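Local coordinates for protein alpha-amylase (Eubacterium rectale DSM 17629, PDB 6AZ5) that probably binds starch-type alpha-glucans as a family 41 carbohydrate-binding module of a surface-anchored gut bacterial amylase, at residues L100-V103 and D107-H110. Numbering follows the deposited sequence.
Sequences LYYV and DPVH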
loop_
_atom_site.group_PDB
_atom_site.type_symbol
_atom_site.label_atom_id
_atom_site.label_comp_id
_atom_site.label_asym_id
_atom_site.label_seq_id
_atom_site.Cartn_x
_atom_site.Cartn_y
_atom_site.Cartn_z
ATOM N N LEU A 100 1.310 -4.454 -6.039
ATOM C CA LEU A 100 0.364 -3.357 -6.203
ATOM C C LEU A 100 1.080 -2.008 -6.146
ATOM O O LEU A 100 1.974 -1.795 -5.321
ATOM C CB LEU A 100 -0.737 -3.425 -5.145
ATOM C CG LEU A 100 -1.945 -4.323 -5.452
ATOM C CD1 LEU A 100 -2.566 -3.968 -6.790
ATOM C CD2 LEU A 100 -1.588 -5.808 -5.404
ATOM N N TYR A 101 0.697 -1.112 -7.051
ATOM C CA TYR A 101 1.228 0.242 -7.069
ATOM C C TYR A 101 0.165 1.228 -6.620
ATOM O O TYR A 101 -0.818 1.476 -7.318
ATOM C CB TYR A 101 1.734 0.612 -8.455
ATOM C CG TYR A 101 2.888 -0.238 -8.915
ATOM C CD1 TYR A 101 4.199 0.123 -8.635
ATOM C CD2 TYR A 101 2.666 -1.411 -9.615
ATOM C CE1 TYR A 101 5.256 -0.662 -9.053
ATOM C CE2 TYR A 101 3.710 -2.197 -10.036
ATOM C CZ TYR A 101 5.002 -1.824 -9.754
ATOM O OH TYR A 101 6.036 -2.620 -10.179
ATOM N N TYR A 102 0.372 1.776 -5.434
ATOM C CA TYR A 102 -0.581 2.679 -4.834
ATOM C C TYR A 102 0.002 4.085 -4.845
ATOM O O TYR A 102 0.865 4.424 -4.038
ATOM C CB TYR A 102 -0.934 2.201 -3.420
ATOM C CG TYR A 102 -1.897 3.064 -2.635
ATOM C CD1 TYR A 102 -2.675 4.033 -3.255
ATOM C CD2 TYR A 102 -2.081 2.853 -1.270
ATOM C CE1 TYR A 102 -3.565 4.806 -2.532
ATOM C CE2 TYR A 102 -2.976 3.614 -0.539
ATOM C CZ TYR A 102 -3.717 4.590 -1.177
ATOM O OH TYR A 102 -4.611 5.353 -0.463
ATOM N N VAL A 103 -0.466 4.884 -5.797
ATOM C CA VAL A 103 -0.176 6.308 -5.808
ATOM C C VAL A 103 -1.251 7.006 -4.993
ATOM O O VAL A 103 -2.441 6.819 -5.244
ATOM C CB VAL A 103 -0.130 6.886 -7.236
ATOM C CG1 VAL A 103 -0.247 8.404 -7.202
ATOM C CG2 VAL A 103 1.152 6.459 -7.938
ATOM N N ASP A 107 -6.916 4.483 -6.681
ATOM C CA ASP A 107 -6.905 3.053 -6.403
ATOM C C ASP A 107 -5.528 2.457 -6.716
ATOM O O ASP A 107 -4.863 2.887 -7.662
ATOM C CB ASP A 107 -7.988 2.335 -7.219
ATOM C CG ASP A 107 -9.362 2.380 -6.561
ATOM O OD1 ASP A 107 -9.435 2.428 -5.317
ATOM O OD2 ASP A 107 -10.376 2.342 -7.292
ATOM N N PRO A 108 -5.080 1.485 -5.905
ATOM C CA PRO A 108 -3.834 0.793 -6.247
ATOM C C PRO A 108 -4.028 -0.075 -7.488
ATOM O O PRO A 108 -5.118 -0.624 -7.681
ATOM C CB PRO A 108 -3.543 -0.064 -5.005
ATOM C CG PRO A 108 -4.384 0.536 -3.903
ATOM C CD PRO A 108 -5.612 1.047 -4.603
ATOM N N VAL A 109 -2.994 -0.184 -8.318
ATOM C CA VAL A 109 -3.084 -0.964 -9.547
ATOM C C VAL A 109 -1.936 -1.956 -9.696
ATOM O O VAL A 109 -0.852 -1.763 -9.140
ATOM C CB VAL A 109 -3.104 -0.054 -10.775
ATOM C CG1 VAL A 109 -4.455 0.651 -10.887
ATOM C CG2 VAL A 109 -1.951 0.938 -10.701
ATOM N N HIS A 110 -2.179 -3.018 -10.458
ATOM C CA HIS A 110 -1.193 -4.076 -10.632
ATOM C C HIS A 110 -0.061 -3.702 -11.576
ATOM O O HIS A 110 0.986 -4.351 -11.575
ATOM C CB HIS A 110 -1.868 -5.350 -11.131
ATOM C CG HIS A 110 -2.615 -6.088 -10.066
ATOM N ND1 HIS A 110 -3.976 -5.954 -9.886
ATOM C CD2 HIS A 110 -2.190 -6.950 -9.120
ATOM C CE1 HIS A 110 -4.357 -6.714 -8.877
ATOM N NE2 HIS A 110 -3.292 -7.332 -8.390
HETATM O O HOH W 1 -2.518 3.904 -7.656
#
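P108 sits between the side chains of L100 and Y102, which lie on one face of strand 99-103. Its CG rests over one face of the Y102 ring, 4.2 Å from the ring centroid, a CH-pi contact 27° off the normal. With CG anti to the backbone N (chi1 178°), the Y102 side chain runs alongside the proline ring and turns one face to it. Beyond them F90 of strand 88-91 touches both P108 and L100, while the Y102 hydroxyl is hydrogen-bonded to D84 and to the backbone N of A71. On the other flank of P108, the L100 side chain extends along the returning chain: its CB stands 4.4 Å from P108 CB, and its CD1 lies almost exactly over the centre of the H110 imidazole, 3.7 Å from the centroid and 4° off the normal. H110 NE2 is hydrogen-bonded to E98, just ahead of the strand, which probably holds the rotation of the ring as it lies against the leucine. Y101 lies on the opposite face of the strand, the edge of its ring toward H110 O, with CE2 3.8 Å from that oxygen. The backbones meet as a single antiparallel, hydrogen-bonded bridge: Y101 N gives a bond to V109 O (2.7 Å), and V109 N returns one to Y101 O (2.9 Å). Y101 O also takes a CA-H...O contact from P108. Next to the turn, one water links the two backbones, donating to Y101 O and D107 O and accepting from V103 N. Strand 99-103 pairs in parallel with strand 3-10; on this side, two direct bonds and a water link satisfy backbone polar atoms while buried P108 and exposed H110 pack on its side chains, holding the return without a regular second strand.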